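Local structure of putative hyaluronoglucosaminidase (Clostridium perfringens, 6PWI) at residues Tyr34-Pro38 against Asp457-Tyr461; Tyr220-Trp225 against Trp253-Leu259. The protein probably hydrolyses N-acetylhexosamine glycosides as a secreted, cell-wall-anchored hexosaminidase of glycoside hydrolase family 84, this chain being its N-terminal part, including the catalytic barrel. One frame throughout, in Å; residues are numbered along the deposited sequence.

Contact 1: Tyr34-Pro38 against Asp457-Tyr461; sequences YEIYP and DSFKY
A salt-bridge network of Glu35, Lys460 and Asp457 fastens the lead-in to the N-terminal domain onto one flank of helix 451-462. Lys460 NZ meets Glu35 OE2 at 2.5 Å, on the syn lone pair of that oxygen. Its anti lone pair takes the phenol of Tyr461, with OH 2.6 Å from OE2, so one carboxylate oxygen is gripped by two donors. Glu35 can span the gap because its chain runs out extended, with CG anti to the backbone N (chi1 172°). Lysine suits the facing position for the opposite reason: its long chain bends at chi3 and chi4 and folds back over its own helix, where NZ also donates to Asp457 O at 3.1 Å, in the carbonyl plane. The salt bridge from Lys460 NZ to Asp457 OD1 is long, 3.7 Å.

Residues 34-38 are a loop leading to strand 43-46, the first strand of the family 20 domain 2-like region, whereas helix 451-462 comes after the last barrel strand and helix 433-444; the contact therefore joins two domains. Glu35 O, bonded to Gln160 NE2, holds the loop to its own domain. Deeper in, Tyr37 OH donates to Asp457 OD2 at 2.5 Å. The acceptor lies at the edge of the ring and uses its anti lone pair, and the ring and carboxylate planes stand 62° apart. A tyrosine serves well here, since its ring can be buried while its hydroxyl reaches the acid; Phe437 meets the rings of both Tyr37 and Tyr461. The two acids approach closely, Glu35 OE1 lying 3.6 Å from Asp457 OD2, and Lys460, together with Lys453 bridged to Asp457 OD2, probably offsets their repulsion. A water accepts from Tyr37 N at 3.1 Å and donates weakly to Tyr461 OH.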
ATOM      1  N   TYR A  34     -17.559  14.743   4.261  1.00 36.67           N
ATOM      2  CA  TYR A  34     -16.884  13.542   4.736  1.00 34.26           C
ATOM      3  C   TYR A  34     -15.515  13.379   4.080  1.00 32.43           C
ATOM      4  O   TYR A  34     -15.341  13.675   2.897  1.00 29.15           O
ATOM      5  CB  TYR A  34     -17.735  12.295   4.490  1.00 33.75           C
ATOM      6  CG  TYR A  34     -19.132  12.389   5.044  1.00 35.49           C
ATOM      7  CD1 TYR A  34     -19.344  12.646   6.391  1.00 34.62           C
ATOM      8  CD2 TYR A  34     -20.242  12.229   4.227  1.00 35.72           C
ATOM      9  CE1 TYR A  34     -20.622  12.748   6.914  1.00 35.82           C
ATOM     10  CE2 TYR A  34     -21.529  12.320   4.736  1.00 36.77           C
ATOM     11  CZ  TYR A  34     -21.719  12.585   6.083  1.00 37.97           C
ATOM     12  OH  TYR A  34     -22.979  12.674   6.604  1.00 39.51           O
ATOM     13  N   GLU A  35     -14.552  12.898   4.879  1.00 31.33           N
ATOM     14  CA  GLU A  35     -13.241  12.511   4.382  1.00 30.35           C
ATOM     15  C   GLU A  35     -13.313  11.066   3.888  1.00 28.56           C
ATOM     16  O   GLU A  35     -13.544  10.146   4.671  1.00 27.51           O
ATOM     17  CB  GLU A  35     -12.184  12.699   5.471  1.00 29.90           C
ATOM     18  CG  GLU A  35     -10.825  12.137   5.110  1.00 30.83           C
ATOM     19  CD  GLU A  35      -9.765  12.387   6.169  1.00 32.55           C
ATOM     20  OE1 GLU A  35      -9.420  13.566   6.390  1.00 32.73           O
ATOM     21  OE2 GLU A  35      -9.298  11.402   6.784  1.00 32.31           O
ATOM     22  N   ILE A  36     -13.127  10.897   2.575  1.00 26.40           N
ATOM     23  CA  ILE A  36     -13.153   9.591   1.941  1.00 25.29           C
ATOM     24  C   ILE A  36     -11.849   9.383   1.174  1.00 25.17           C
ATOM     25  O   ILE A  36     -11.486  10.203   0.331  1.00 25.62           O
ATOM     26  CB  ILE A  36     -14.377   9.467   1.018  1.00 24.98           C
ATOM     27  CG1 ILE A  36     -15.681   9.617   1.801  1.00 24.57           C
ATOM     28  CG2 ILE A  36     -14.337   8.159   0.245  1.00 25.30           C
ATOM     29  CD1 ILE A  36     -16.869   9.949   0.933  1.00 25.75           C
ATOM     30  N   TYR A  37     -11.163   8.272   1.474  1.00 24.56           N
ATOM     31  CA  TYR A  37      -9.976   7.858   0.744  1.00 23.75           C
ATOM     32  C   TYR A  37     -10.201   6.464   0.170  1.00 23.56           C
ATOM     33  O   TYR A  37     -10.747   5.600   0.852  1.00 24.60           O
ATOM     34  CB  TYR A  37      -8.746   7.866   1.656  1.00 23.53           C
ATOM     35  CG  TYR A  37      -8.111   9.219   1.832  1.00 24.00           C
ATOM     36  CD1 TYR A  37      -7.246   9.724   0.874  1.00 24.39           C
ATOM     37  CD2 TYR A  37      -8.389  10.005   2.944  1.00 24.41           C
ATOM     38  CE1 TYR A  37      -6.667  10.974   1.019  1.00 25.40           C
ATOM     39  CE2 TYR A  37      -7.821  11.260   3.104  1.00 24.16           C
ATOM     40  CZ  TYR A  37      -6.955  11.744   2.136  1.00 24.95           C
ATOM     41  OH  TYR A  37      -6.372  12.974   2.267  1.00 24.97           O
ATOM     42  N   PRO A  38      -9.773   6.178  -1.081  1.00 22.97           N
ATOM     43  CA  PRO A  38      -9.135   7.171  -1.948  1.00 22.95           C
ATOM     44  C   PRO A  38     -10.114   8.284  -2.305  1.00 23.06           C
ATOM     45  O   PRO A  38     -11.319   8.103  -2.163  1.00 22.99           O
ATOM     46  CB  PRO A  38      -8.793   6.365  -3.211  1.00 22.58           C
ATOM     47  CG  PRO A  38      -8.735   4.934  -2.724  1.00 22.52           C
ATOM     48  CD  PRO A  38      -9.855   4.851  -1.709  1.00 22.04           C
ATOM     49  N   ASP A 457      -3.164  12.259   6.420  1.00 26.87           N
ATOM     50  CA  ASP A 457      -4.496  11.779   6.750  1.00 26.26           C
ATOM     51  C   ASP A 457      -4.463  10.286   7.061  1.00 25.73           C
ATOM     52  O   ASP A 457      -5.332   9.791   7.771  1.00 27.45           O
ATOM     53  CB  ASP A 457      -5.523  12.130   5.672  1.00 26.80           C
ATOM     54  CG  ASP A 457      -5.835  13.615   5.593  1.00 28.31           C
ATOM     55  OD1 ASP A 457      -5.568  14.329   6.588  1.00 28.23           O
ATOM     56  OD2 ASP A 457      -6.327  14.052   4.531  1.00 28.90           O
ATOM     57  N   SER A 458      -3.447   9.590   6.544  1.00 24.14           N
ATOM     58  CA  SER A 458      -3.372   8.145   6.645  1.00 24.01           C
ATOM     59  C   SER A 458      -3.218   7.681   8.093  1.00 24.73           C
ATOM     60  O   SER A 458      -3.772   6.647   8.465  1.00 26.71           O
ATOM     61  CB  SER A 458      -2.280   7.598   5.767  1.00 23.99           C
ATOM     62  OG  SER A 458      -0.997   7.941   6.264  1.00 23.13           O
ATOM     63  N   PHE A 459      -2.487   8.443   8.914  1.00 23.21           N
ATOM     64  CA  PHE A 459      -2.106   7.942  10.228  1.00 23.69           C
ATOM     65  C   PHE A 459      -3.322   7.597  11.088  1.00 24.49           C
ATOM     66  O   PHE A 459      -3.279   6.629  11.843  1.00 24.83           O
ATOM     67  CB  PHE A 459      -1.011   8.802  10.872  1.00 22.11           C
ATOM     68  CG  PHE A 459       0.283   8.701  10.107  1.00 21.56           C
ATOM     69  CD1 PHE A 459       1.148   7.629  10.299  1.00 20.55           C
ATOM     70  CD2 PHE A 459       0.581   9.631   9.119  1.00 20.86           C
ATOM     71  CE1 PHE A 459       2.299   7.507   9.536  1.00 20.19           C
ATOM     72  CE2 PHE A 459       1.736   9.511   8.363  1.00 20.40           C
ATOM     73  CZ  PHE A 459       2.588   8.449   8.573  1.00 20.66           C
ATOM     74  N   LYS A 460      -4.414   8.356  10.953  1.00 25.35           N
ATOM     75  CA  LYS A 460      -5.586   8.093  11.776  1.00 26.91           C
ATOM     76  C   LYS A 460      -6.202   6.738  11.418  1.00 27.09           C
ATOM     77  O   LYS A 460      -6.791   6.083  12.276  1.00 28.50           O
ATOM     78  CB  LYS A 460      -6.600   9.242  11.723  1.00 27.94           C
ATOM     79  CG  LYS A 460      -7.415   9.352  10.441  1.00 29.99           C
ATOM     80  CD  LYS A 460      -8.375  10.528  10.423  1.00 30.57           C
ATOM     81  CE  LYS A 460      -7.723  11.819   9.984  1.00 30.23           C
ATOM     82  NZ  LYS A 460      -7.518  11.821   8.519  1.00 31.02           N
ATOM     83  N   TYR A 461      -6.040   6.312  10.161  1.00 26.08           N
ATOM     84  CA  TYR A 461      -6.565   5.037   9.698  1.00 25.29           C
ATOM     85  C   TYR A 461      -5.640   3.896  10.108  1.00 26.23           C
ATOM     86  O   TYR A 461      -6.106   2.817  10.462  1.00 27.69           O
ATOM     87  CB  TYR A 461      -6.758   5.058   8.183  1.00 23.97           C
ATOM     88  CG  TYR A 461      -7.723   6.118   7.737  1.00 24.00           C
ATOM     89  CD1 TYR A 461      -9.091   5.939   7.884  1.00 23.34           C
ATOM     90  CD2 TYR A 461      -7.268   7.319   7.208  1.00 23.67           C
ATOM     91  CE1 TYR A 461      -9.988   6.920   7.493  1.00 23.42           C
ATOM     92  CE2 TYR A 461      -8.154   8.311   6.813  1.00 23.69           C
ATOM     93  CZ  TYR A 461      -9.518   8.109   6.956  1.00 23.56           C
ATOM     94  OH  TYR A 461     -10.399   9.073   6.564  1.00 23.84           O
TER
HETATM   95  O   HOH W   1     -11.839   7.107   4.293  1.00 38.31           O

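Contact 2: Tyr220-Trp225 against Trp253-Leu259; sequences YHSLKW and WTIHPFL
His221 and His256 join the two segments through their backbones: His256 N donates to His221 O at 2.9 Å, with a N-H...O angle of 158°. The same oxygen receives a CA-H...O contact from Ile255, so the end of strand 250-255 is pinned to an irregular loop. Packing is close around this point. His221 CB rests 3.6 Å from Trp253 CZ2, and its imidazole turns its edge to Thr254 O. The two histidine side chains lie side by side as an oblique pair, ring planes at 89°, with His221 NE2 3.6 Å from His256 CD2. A large flat indole suits position 225: Pro257 CA sits over one face, 4.2 Å from the centroid of the five-membered ring, while Ile255 CD1 approaches obliquely, 3.9 Å from Trp225 CE3 and 3.7 Å from Trp225 CB. With CG1 anti to the backbone N (chi1 -174°) and chi2 also extended, Ile255 carries CD1 there.

The other side is looser. The side chains of exposed Leu223 and Leu259 come no nearer than 4.3 Å, Leu223 CG to Leu259 CD1. A water donates to His256 O at 2.7 Å and accepts from Leu259 N, with a weak bond from Trp225 NE1.

His221 ND1 is bonded to Asp218 O, and His256 ND1 to Asp299 OD1, the predicted proton donor. Loops meeting so beyond strands 210-213 and 250-255 are typical of the active-site rim of a (beta/alpha)8 barrel.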
ATOM      1  N   TYR A 220       7.589 -23.974  -3.237  1.00 40.73           N
ATOM      2  CA  TYR A 220       6.575 -24.630  -4.049  1.00 39.74           C
ATOM      3  C   TYR A 220       6.065 -23.733  -5.171  1.00 39.19           C
ATOM      4  O   TYR A 220       5.317 -24.203  -6.022  1.00 39.10           O
ATOM      5  CB  TYR A 220       5.459 -25.214  -3.182  1.00 39.95           C
ATOM      6  CG  TYR A 220       5.947 -26.327  -2.293  1.00 41.49           C
ATOM      7  CD1 TYR A 220       6.096 -27.619  -2.780  1.00 41.12           C
ATOM      8  CD2 TYR A 220       6.317 -26.076  -0.979  1.00 41.01           C
ATOM      9  CE1 TYR A 220       6.577 -28.640  -1.974  1.00 41.34           C
ATOM     10  CE2 TYR A 220       6.801 -27.083  -0.161  1.00 40.59           C
ATOM     11  CZ  TYR A 220       6.929 -28.369  -0.660  1.00 42.56           C
ATOM     12  OH  TYR A 220       7.396 -29.354   0.163  1.00 43.93           O
ATOM     13  N   HIS A 221       6.467 -22.459  -5.171  1.00 40.44           N
ATOM     14  CA  HIS A 221       6.084 -21.552  -6.241  1.00 41.93           C
ATOM     15  C   HIS A 221       7.263 -21.395  -7.198  1.00 42.78           C
ATOM     16  O   HIS A 221       7.196 -20.663  -8.182  1.00 40.89           O
ATOM     17  CB  HIS A 221       5.543 -20.235  -5.661  1.00 42.90           C
ATOM     18  CG  HIS A 221       6.582 -19.189  -5.438  1.00 46.08           C
ATOM     19  ND1 HIS A 221       7.672 -19.397  -4.623  1.00 48.02           N
ATOM     20  CD2 HIS A 221       6.706 -17.936  -5.923  1.00 49.23           C
ATOM     21  CE1 HIS A 221       8.430 -18.322  -4.619  1.00 48.57           C
ATOM     22  NE2 HIS A 221       7.860 -17.409  -5.410  1.00 50.86           N
ATOM     23  N   SER A 222       8.338 -22.131  -6.909  1.00 45.38           N
ATOM     24  CA  SER A 222       9.623 -21.927  -7.553  1.00 53.39           C
ATOM     25  C   SER A 222      10.557 -23.058  -7.142  1.00 59.50           C
ATOM     26  O   SER A 222      10.695 -23.323  -5.950  1.00 80.01           O
ATOM     27  CB  SER A 222      10.187 -20.588  -7.131  1.00 52.82           C
ATOM     28  OG  SER A 222      11.494 -20.397  -7.644  1.00 53.02           O
ATOM     29  N   LEU A 223      11.215 -23.700  -8.116  1.00 55.95           N
ATOM     30  CA  LEU A 223      12.150 -24.795  -7.864  1.00 53.10           C
ATOM     31  C   LEU A 223      11.405 -26.117  -7.689  1.00 48.05           C
ATOM     32  O   LEU A 223      11.645 -27.061  -8.433  1.00 46.86           O
ATOM     33  CB  LEU A 223      13.081 -24.506  -6.674  1.00 53.14           C
ATOM     34  CG  LEU A 223      14.554 -24.249  -7.010  1.00 57.05           C
ATOM     35  CD1 LEU A 223      15.367 -23.996  -5.747  1.00 55.32           C
ATOM     36  CD2 LEU A 223      15.160 -25.406  -7.793  1.00 54.03           C
ATOM     37  N   LYS A 224      10.510 -26.179  -6.700  1.00 43.31           N
ATOM     38  CA  LYS A 224       9.660 -27.341  -6.510  1.00 42.52           C
ATOM     39  C   LYS A 224       8.256 -27.026  -7.020  1.00 39.97           C
ATOM     40  O   LYS A 224       7.273 -27.513  -6.469  1.00 39.04           O
ATOM     41  CB  LYS A 224       9.614 -27.761  -5.034  1.00 45.26           C
ATOM     42  CG  LYS A 224      10.912 -28.293  -4.434  1.00 46.62           C
ATOM     43  CD  LYS A 224      10.659 -29.187  -3.233  1.00 50.50           C
ATOM     44  CE  LYS A 224      11.908 -29.571  -2.466  1.00 53.35           C
ATOM     45  NZ  LYS A 224      12.327 -28.504  -1.523  1.00 56.52           N
ATOM     46  N   TRP A 225       8.172 -26.222  -8.087  1.00 39.40           N
ATOM     47  CA  TRP A 225       6.878 -25.793  -8.597  1.00 39.92           C
ATOM     48  C   TRP A 225       6.063 -26.973  -9.121  1.00 39.91           C
ATOM     49  O   TRP A 225       4.838 -26.889  -9.178  1.00 39.19           O
ATOM     50  CB  TRP A 225       7.005 -24.676  -9.640  1.00 38.07           C
ATOM     51  CG  TRP A 225       7.715 -25.049 -10.906  1.00 36.69           C
ATOM     52  CD1 TRP A 225       9.020 -24.790 -11.211  1.00 37.16           C
ATOM     53  CD2 TRP A 225       7.160 -25.715 -12.058  1.00 35.62           C
ATOM     54  NE1 TRP A 225       9.319 -25.253 -12.466  1.00 36.83           N
ATOM     55  CE2 TRP A 225       8.200 -25.830 -13.009  1.00 36.06           C
ATOM     56  CE3 TRP A 225       5.900 -26.233 -12.381  1.00 34.88           C
ATOM     57  CZ2 TRP A 225       8.012 -26.435 -14.253  1.00 35.34           C
ATOM     58  CZ3 TRP A 225       5.714 -26.827 -13.612  1.00 34.44           C
ATOM     59  CH2 TRP A 225       6.757 -26.929 -14.534  1.00 34.32           C
ATOM     60  N   TRP A 253      -1.645 -15.771  -6.802  1.00 23.74           N
ATOM     61  CA  TRP A 253      -0.552 -16.713  -6.624  1.00 23.23           C
ATOM     62  C   TRP A 253       0.401 -16.576  -7.807  1.00 23.05           C
ATOM     63  O   TRP A 253      -0.044 -16.224  -8.893  1.00 24.36           O
ATOM     64  CB  TRP A 253      -1.093 -18.141  -6.470  1.00 23.21           C
ATOM     65  CG  TRP A 253      -0.043 -19.112  -6.015  1.00 23.55           C
ATOM     66  CD1 TRP A 253       0.462 -19.248  -4.751  1.00 22.84           C
ATOM     67  CD2 TRP A 253       0.663 -20.060  -6.835  1.00 22.59           C
ATOM     68  NE1 TRP A 253       1.428 -20.215  -4.728  1.00 22.26           N
ATOM     69  CE2 TRP A 253       1.576 -20.732  -5.990  1.00 22.38           C
ATOM     70  CE3 TRP A 253       0.611 -20.408  -8.191  1.00 22.56           C
ATOM     71  CZ2 TRP A 253       2.423 -21.737  -6.461  1.00 21.96           C
ATOM     72  CZ3 TRP A 253       1.447 -21.403  -8.655  1.00 22.71           C
ATOM     73  CH2 TRP A 253       2.341 -22.055  -7.799  1.00 22.22           C
ATOM     74  N   THR A 254       1.698 -16.840  -7.593  1.00 22.74           N
ATOM     75  CA  THR A 254       2.698 -16.662  -8.644  1.00 22.94           C
ATOM     76  C   THR A 254       3.622 -17.877  -8.739  1.00 22.49           C
ATOM     77  O   THR A 254       3.723 -18.653  -7.792  1.00 21.97           O
ATOM     78  CB  THR A 254       3.542 -15.395  -8.433  1.00 22.52           C
ATOM     79  OG1 THR A 254       4.187 -15.462  -7.158  1.00 22.26           O
ATOM     80  CG2 THR A 254       2.733 -14.122  -8.552  1.00 22.15           C
ATOM     81  N   ILE A 255       4.326 -17.995  -9.875  1.00 22.76           N
ATOM     82  CA  ILE A 255       5.196 -19.129 -10.158  1.00 24.07           C
ATOM     83  C   ILE A 255       6.427 -18.665 -10.942  1.00 25.79           C
ATOM     84  O   ILE A 255       6.333 -17.755 -11.761  1.00 27.12           O
ATOM     85  CB  ILE A 255       4.411 -20.236 -10.896  1.00 22.99           C
ATOM     86  CG1 ILE A 255       5.245 -21.502 -11.086  1.00 22.77           C
ATOM     87  CG2 ILE A 255       3.828 -19.733 -12.213  1.00 21.87           C
ATOM     88  CD1 ILE A 255       4.412 -22.729 -11.405  1.00 24.35           C
ATOM     89  N   HIS A 256       7.580 -19.303 -10.682  1.00 28.76           N
ATOM     90  CA  HIS A 256       8.805 -19.119 -11.449  1.00 30.15           C
ATOM     91  C   HIS A 256       9.119 -20.387 -12.238  1.00 30.41           C
ATOM     92  O   HIS A 256       9.896 -21.214 -11.774  1.00 33.21           O
ATOM     93  CB  HIS A 256       9.993 -18.873 -10.511  1.00 31.40           C
ATOM     94  CG  HIS A 256       9.939 -17.565  -9.804  1.00 33.79           C
ATOM     95  ND1 HIS A 256      10.724 -16.493 -10.182  1.00 34.02           N
ATOM     96  CD2 HIS A 256       9.196 -17.147  -8.754  1.00 34.40           C
ATOM     97  CE1 HIS A 256      10.471 -15.471  -9.389  1.00 34.41           C
ATOM     98  NE2 HIS A 256       9.531 -15.846  -8.506  1.00 34.53           N
ATOM     99  N   PRO A 257       8.529 -20.613 -13.432  1.00 29.84           N
ATOM    100  CA  PRO A 257       8.787 -21.844 -14.180  1.00 30.51           C
ATOM    101  C   PRO A 257       9.940 -21.872 -15.184  1.00 32.62           C
ATOM    102  O   PRO A 257      10.049 -22.824 -15.952  1.00 36.15           O
ATOM    103  CB  PRO A 257       7.469 -21.998 -14.942  1.00 29.44           C
ATOM    104  CG  PRO A 257       7.078 -20.577 -15.269  1.00 29.53           C
ATOM    105  CD  PRO A 257       7.519 -19.760 -14.073  1.00 29.56           C
ATOM    106  N   PHE A 258      10.814 -20.860 -15.180  1.00 32.96           N
ATOM    107  CA  PHE A 258      11.826 -20.787 -16.223  1.00 32.24           C
ATOM    108  C   PHE A 258      13.229 -20.842 -15.633  1.00 34.18           C
ATOM    109  O   PHE A 258      14.174 -20.347 -16.246  1.00 36.42           O
ATOM    110  CB  PHE A 258      11.663 -19.533 -17.087  1.00 31.18           C
ATOM    111  CG  PHE A 258      10.306 -19.349 -17.717  1.00 31.65           C
ATOM    112  CD1 PHE A 258       9.887 -20.168 -18.756  1.00 31.62           C
ATOM    113  CD2 PHE A 258       9.455 -18.345 -17.282  1.00 30.52           C
ATOM    114  CE1 PHE A 258       8.640 -19.996 -19.337  1.00 32.04           C
ATOM    115  CE2 PHE A 258       8.210 -18.170 -17.865  1.00 31.52           C
ATOM    116  CZ  PHE A 258       7.803 -18.997 -18.891  1.00 31.67           C
ATOM    117  N   LEU A 259      13.365 -21.458 -14.455  1.00 35.36           N
ATOM    118  CA  LEU A 259      14.688 -21.640 -13.875  1.00 37.26           C
ATOM    119  C   LEU A 259      15.435 -22.730 -14.648  1.00 39.87           C
ATOM    120  O   LEU A 259      14.926 -23.217 -15.662  1.00 38.70           O
ATOM    121  CB  LEU A 259      14.547 -21.968 -12.384  1.00 36.07           C
ATOM    122  CG  LEU A 259      13.837 -20.911 -11.537  1.00 36.06           C
ATOM    123  CD1 LEU A 259      13.580 -21.426 -10.131  1.00 35.47           C
ATOM    124  CD2 LEU A 259      14.621 -19.609 -11.491  1.00 33.31           C
TER
HETATM  125  O   HOH W   2      11.536 -23.039 -12.876  1.00 29.59           O

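From the N terminus, the chain enters contact 1 at residues 34-38, builds the small N-terminal domain, and then runs through all eight strands of the barrel before helix 451-462 returns to that starting segment. Contact 1 thus closes a very long loop, with 418 residues between its segments. Contact 2 falls wholly within that span and closes a short one: after residues 220-225 the chain makes helix 231-247 and enters the third barrel strand. The first therefore ties domain to domain, the second one barrel loop to the end of the neighbouring strand and the loop that follows it. Their centres lie 38 Å apart, on opposite sides of the chain's centre.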